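Long-range contact in putative cell adhesion protein (Bacteroides thetaiotaomicron, PDB 4DGU), which probably serves as a fimbrillin-like subunit of pili that mediate cell adhesion, and binds zinc ions: residues A[145-157]-A[190-204]. Sequence-based numbering, arbitrary orientation.
Sequences EAKVELSLKNEGT and LPQKINAGEEIGTIT. With ZN (zinc ion), chain C; ZN (zinc ion), chain F.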
loop_
_atom_site.group_PDB
_atom_site.type_symbol
_atom_site.label_atom_id
_atom_site.label_comp_id
_atom_site.label_asym_id
_atom_site.label_seq_id
_atom_site.Cartn_x
_atom_site.Cartn_y
_atom_site.Cartn_z
ATOM N N GLU A 145 19.839 18.365 -18.509
ATOM C CA GLU A 145 20.835 19.192 -17.811
ATOM C C GLU A 145 20.308 19.784 -16.477
ATOM O O GLU A 145 21.003 20.571 -15.822
ATOM C CB GLU A 145 21.361 20.308 -18.735
ATOM C CG GLU A 145 22.184 19.795 -19.917
ATOM C CD GLU A 145 23.478 19.065 -19.596
ATOM O OE1 GLU A 145 24.514 19.743 -19.401
ATOM O OE2 GLU A 145 23.466 17.811 -19.589
ATOM N N ALA A 146 19.118 19.352 -16.053
ATOM C CA ALA A 146 18.533 19.768 -14.787
ATOM C C ALA A 146 19.313 19.197 -13.602
ATOM O O ALA A 146 19.807 18.066 -13.666
ATOM C CB ALA A 146 17.092 19.318 -14.716
ATOM N N LYS A 147 19.444 19.994 -12.537
ATOM C CA LYS A 147 20.112 19.594 -11.301
ATOM C C LYS A 147 19.044 19.016 -10.353
ATOM O O LYS A 147 18.028 19.662 -10.120
ATOM C CB LYS A 147 20.873 20.791 -10.672
ATOM C CG LYS A 147 21.662 20.458 -9.394
ATOM C CD LYS A 147 22.718 21.510 -9.050
ATOM C CE LYS A 147 22.195 22.671 -8.231
ATOM N NZ LYS A 147 23.281 23.628 -7.882
ATOM N N VAL A 148 19.259 17.783 -9.861
ATOM C CA VAL A 148 18.350 17.093 -8.950
ATOM C C VAL A 148 19.088 16.906 -7.630
ATOM O O VAL A 148 20.176 16.324 -7.600
ATOM C CB VAL A 148 17.807 15.728 -9.505
ATOM C CG1 VAL A 148 16.751 15.131 -8.569
ATOM C CG2 VAL A 148 17.240 15.876 -10.920
ATOM N N GLU A 149 18.484 17.401 -6.543
ATOM C CA GLU A 149 19.041 17.292 -5.195
ATOM C C GLU A 149 18.024 16.710 -4.220
ATOM O O GLU A 149 16.831 16.930 -4.378
ATOM C CB GLU A 149 19.475 18.671 -4.689
ATOM C CG GLU A 149 20.557 19.364 -5.497
ATOM C CD GLU A 149 20.849 20.763 -4.988
ATOM O OE1 GLU A 149 19.977 21.649 -5.153
ATOM O OE2 GLU A 149 21.936 20.966 -4.397
ATOM N N LEU A 150 18.500 16.010 -3.191
ATOM C CA LEU A 150 17.667 15.479 -2.109
ATOM C C LEU A 150 18.142 16.037 -0.779
ATOM O O LEU A 150 19.346 16.216 -0.595
ATOM C CB LEU A 150 17.710 13.940 -2.048
ATOM C CG LEU A 150 17.192 13.161 -3.232
ATOM C CD1 LEU A 150 17.427 11.667 -3.011
ATOM C CD2 LEU A 150 15.699 13.481 -3.533
ATOM N N SER A 151 17.223 16.302 0.143
ATOM C CA SER A 151 17.576 16.793 1.475
ATOM C C SER A 151 17.238 15.681 2.461
ATOM O O SER A 151 16.066 15.465 2.805
ATOM C CB SER A 151 16.869 18.106 1.806
ATOM O OG SER A 151 17.116 18.466 3.154
ATOM N N LEU A 152 18.281 14.920 2.842
ATOM C CA LEU A 152 18.193 13.749 3.711
ATOM C C LEU A 152 19.306 13.728 4.741
ATOM O O LEU A 152 20.277 14.463 4.623
ATOM C CB LEU A 152 18.292 12.478 2.856
ATOM C CG LEU A 152 17.155 12.187 1.889
ATOM C CD1 LEU A 152 17.514 11.041 0.984
ATOM C CD2 LEU A 152 15.831 11.917 2.633
ATOM N N LYS A 153 19.192 12.841 5.728
ATOM C CA LYS A 153 20.212 12.665 6.746
ATOM C C LYS A 153 21.359 11.878 6.104
ATOM O O LYS A 153 21.142 10.880 5.403
ATOM C CB LYS A 153 19.608 12.002 7.984
ATOM C CG LYS A 153 18.626 12.932 8.686
ATOM C CD LYS A 153 17.724 12.240 9.686
ATOM C CE LYS A 153 16.499 13.079 10.000
ATOM N NZ LYS A 153 16.836 14.446 10.489
ATOM N N ASN A 154 22.584 12.384 6.276
ATOM C CA ASN A 154 23.760 11.865 5.601
ATOM C C ASN A 154 24.818 11.295 6.562
ATOM O O ASN A 154 25.958 11.074 6.146
ATOM C CB ASN A 154 24.316 13.011 4.757
ATOM C CG ASN A 154 25.338 12.631 3.740
ATOM O OD1 ASN A 154 25.119 11.768 2.896
ATOM N ND2 ASN A 154 26.483 13.282 3.807
ATOM N N GLU A 155 24.446 11.011 7.832
ATOM C CA GLU A 155 25.372 10.404 8.804
ATOM C C GLU A 155 24.706 9.294 9.578
ATOM O O GLU A 155 23.581 9.433 10.037
ATOM C CB GLU A 155 25.967 11.418 9.798
ATOM C CG GLU A 155 27.112 12.247 9.252
ATOM C CD GLU A 155 26.668 13.493 8.514
ATOM O OE1 GLU A 155 25.618 14.067 8.891
ATOM O OE2 GLU A 155 27.383 13.905 7.571
ATOM N N GLY A 156 25.412 8.183 9.707
ATOM C CA GLY A 156 24.903 7.019 10.407
ATOM C C GLY A 156 25.988 6.150 10.981
ATOM O O GLY A 156 27.172 6.470 10.902
ATOM N N THR A 157 25.578 5.013 11.520
ATOM C CA THR A 157 26.466 4.031 12.109
ATOM C C THR A 157 26.263 2.697 11.408
ATOM O O THR A 157 25.129 2.284 11.217
ATOM C CB THR A 157 26.209 3.965 13.624
ATOM O OG1 THR A 157 26.490 5.253 14.174
ATOM C CG2 THR A 157 27.079 2.929 14.339
ATOM N N LEU A 190 21.778 6.867 2.892
ATOM C CA LEU A 190 21.755 5.951 4.017
ATOM C C LEU A 190 20.313 5.564 4.341
ATOM O O LEU A 190 19.429 6.400 4.127
ATOM C CB LEU A 190 22.467 6.543 5.240
ATOM C CG LEU A 190 23.938 6.962 5.072
ATOM C CD1 LEU A 190 24.442 7.643 6.319
ATOM C CD2 LEU A 190 24.848 5.763 4.738
ATOM N N PRO A 191 20.044 4.293 4.776
ATOM C CA PRO A 191 18.651 3.899 5.107
ATOM C C PRO A 191 18.034 4.772 6.196
ATOM O O PRO A 191 18.626 5.002 7.244
ATOM C CB PRO A 191 18.790 2.455 5.597
ATOM C CG PRO A 191 20.118 2.000 5.132
ATOM C CD PRO A 191 20.996 3.189 5.041
ATOM N N GLN A 192 16.842 5.290 5.912
ATOM C CA GLN A 192 16.071 6.175 6.774
ATOM C C GLN A 192 14.630 6.219 6.313
ATOM O O GLN A 192 14.333 5.869 5.167
ATOM C CB GLN A 192 16.667 7.598 6.770
ATOM C CG GLN A 192 16.789 8.225 5.379
ATOM C CD GLN A 192 17.739 9.386 5.351
ATOM O OE1 GLN A 192 17.389 10.509 5.667
ATOM N NE2 GLN A 192 18.969 9.142 4.974
ATOM N N LYS A 193 13.747 6.703 7.185
ATOM C CA LYS A 193 12.355 6.870 6.866
ATOM C C LYS A 193 12.125 8.221 6.192
ATOM O O LYS A 193 12.549 9.264 6.695
ATOM C CB LYS A 193 11.484 6.722 8.134
ATOM C CG LYS A 193 10.003 7.053 7.929
ATOM C CD LYS A 193 9.118 5.855 8.164
ATOM C CE LYS A 193 7.667 6.162 7.878
ATOM N NZ LYS A 193 7.000 6.937 8.977
ATOM N N ILE A 194 11.411 8.188 5.059
ATOM C CA ILE A 194 10.947 9.390 4.352
ATOM C C ILE A 194 9.436 9.407 4.552
ATOM O O ILE A 194 8.783 8.413 4.255
ATOM C CB ILE A 194 11.342 9.403 2.851
ATOM C CG1 ILE A 194 12.875 9.394 2.643
ATOM C CG2 ILE A 194 10.680 10.600 2.144
ATOM C CD1 ILE A 194 13.286 9.032 1.233
ATOM N N ASN A 195 8.895 10.495 5.089
ATOM C CA ASN A 195 7.444 10.621 5.313
ATOM C C ASN A 195 6.702 11.074 4.053
ATOM O O ASN A 195 7.265 11.794 3.222
ATOM C CB ASN A 195 7.155 11.608 6.445
ATOM C CG ASN A 195 7.836 11.255 7.741
ATOM O OD1 ASN A 195 7.809 10.112 8.211
ATOM N ND2 ASN A 195 8.465 12.239 8.343
ATOM N N ALA A 196 5.429 10.654 3.929
ATOM C CA ALA A 196 4.511 11.047 2.851
ATOM C C ALA A 196 4.364 12.554 2.851
ATOM O O ALA A 196 4.226 13.171 3.922
ATOM C CB ALA A 196 3.166 10.381 3.037
ATOM N N GLY A 197 4.533 13.147 1.670
ATOM C CA GLY A 197 4.465 14.594 1.497
ATOM C C GLY A 197 5.686 15.362 1.983
ATOM O O GLY A 197 5.651 16.599 2.036
ATOM N N GLU A 198 6.766 14.661 2.362
ATOM C CA GLU A 198 7.995 15.311 2.840
ATOM C C GLU A 198 8.684 15.895 1.610
ATOM O O GLU A 198 8.934 15.173 0.639
ATOM C CB GLU A 198 8.894 14.316 3.624
ATOM C CG GLU A 198 9.895 14.935 4.600
ATOM C CD GLU A 198 10.712 13.985 5.483
ATOM O OE1 GLU A 198 10.444 12.758 5.498
ATOM O OE2 GLU A 198 11.620 14.485 6.185
ATOM N N GLU A 199 8.903 17.219 1.622
ATOM C CA GLU A 199 9.484 17.972 0.507
ATOM C C GLU A 199 10.990 17.865 0.534
ATOM O O GLU A 199 11.683 18.859 0.739
ATOM C CB GLU A 199 9.032 19.435 0.560
ATOM C CG GLU A 199 7.535 19.584 0.747
ATOM C CD GLU A 199 7.041 21.007 0.869
ATOM O OE1 GLU A 199 7.820 21.936 0.569
ATOM O OE2 GLU A 199 5.883 21.200 1.298
ATOM N N ILE A 200 11.502 16.659 0.280
ATOM C CA ILE A 200 12.919 16.353 0.340
ATOM C C ILE A 200 13.669 16.717 -0.947
ATOM O O ILE A 200 14.858 17.011 -0.877
ATOM C CB ILE A 200 13.187 14.875 0.758
ATOM C CG1 ILE A 200 12.561 13.864 -0.194
ATOM C CG2 ILE A 200 12.732 14.618 2.188
ATOM C CD1 ILE A 200 13.391 12.575 -0.347
ATOM N N GLY A 201 12.998 16.723 -2.081
ATOM C CA GLY A 201 13.661 16.977 -3.345
ATOM C C GLY A 201 13.433 18.316 -4.002
ATOM O O GLY A 201 12.449 19.017 -3.736
ATOM N N THR A 202 14.390 18.673 -4.860
ATOM C CA THR A 202 14.385 19.884 -5.671
ATOM C C THR A 202 14.995 19.583 -7.024
ATOM O O THR A 202 15.936 18.801 -7.124
ATOM C CB THR A 202 15.097 21.102 -5.002
ATOM O OG1 THR A 202 16.389 20.739 -4.514
ATOM C CG2 THR A 202 14.304 21.722 -3.887
ATOM N N ILE A 203 14.428 20.195 -8.064
ATOM C CA ILE A 203 14.919 20.127 -9.430
ATOM C C ILE A 203 15.126 21.580 -9.890
ATOM O O ILE A 203 14.200 22.398 -9.814
ATOM C CB ILE A 203 14.077 19.263 -10.416
ATOM C CG1 ILE A 203 14.688 19.290 -11.831
ATOM C CG2 ILE A 203 12.590 19.628 -10.417
ATOM C CD1 ILE A 203 14.420 18.134 -12.644
ATOM N N THR A 204 16.362 21.895 -10.297
ATOM C CA THR A 204 16.770 23.209 -10.757
ATOM C C THR A 204 17.175 23.121 -12.235
ATOM O O THR A 204 18.031 22.317 -12.606
ATOM C CB THR A 204 17.901 23.753 -9.862
ATOM O OG1 THR A 204 17.499 23.684 -8.495
ATOM C CG2 THR A 204 18.303 25.183 -10.214
HETATM ZN ZN ZN C . 26.862 15.959 7.536
HETATM ZN ZN ZN F . 4.773 22.810 0.329
HETATM O O HOH W 1 5.023 23.281 -1.894
#
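Ala-146 meets Ile-203 first, its CB 3.6 Å from CD1 of the isoleucine. With CG1 swung anti to the backbone N (chi1 179°), Ile-203 carries that same CD1 between Ala-146 and CG2 of Val-148. From Lys-147 to Leu-150 the backbone pairs antiparallel with residues 201-204: Lys-147 and Thr-204, then Glu-149 and Thr-202, exchange two N-H...O bonds each. Val-148, Leu-150 and Leu-152 bond to 173-178 instead, so strand 147-159 runs between two partners in an antiparallel sheet of this fimbrillin-like protein. Lys-147, Glu-149, Thr-202 and Thr-204 share one face of this ladder; Val-148, Leu-150 and Ile-203 point to the other, where CD2 of Leu-150 lies 4.0 Å from CD1 of Ile-200. Ser-151 N closes the ladder on Ile-200 O (2.7 Å), a more bent bond (141°). Here the partner chain leaves for the type II turn 195-198, and Leu-152 fills the fork: its CD2 touches CD1 of Ile-200 and, 3.9 Å away, CG1 of Ile-194. Beside it the amide of Gln-192 takes over the pairing. OE1 accepts Lys-153 N (2.9 Å) in the amide plane on a lone pair, while NE2 gives one hydrogen to Lys-153 O (2.8 Å) and the other to Leu-190 O. With an alanine in place of Gln-192, the backbone N-H and C=O of Lys-153 would probably lose these mates and a gap would open beside Leu-152. Beyond the break in the strand, CD1 of Leu-190 rests on the backbone of Asn-154 to Gly-156, 3.6 Å from Gly-156 N. Glu-155 binds a zinc ion together with Glu-174, whereas Glu-199 binds another with Glu-137 of the second subunit. Backbone pairing thus gives way to a side-chain amide that mimics a peptide edge, its three bonds fixing which end is oxygen and joining the strand to the segment leading into strand 193-194.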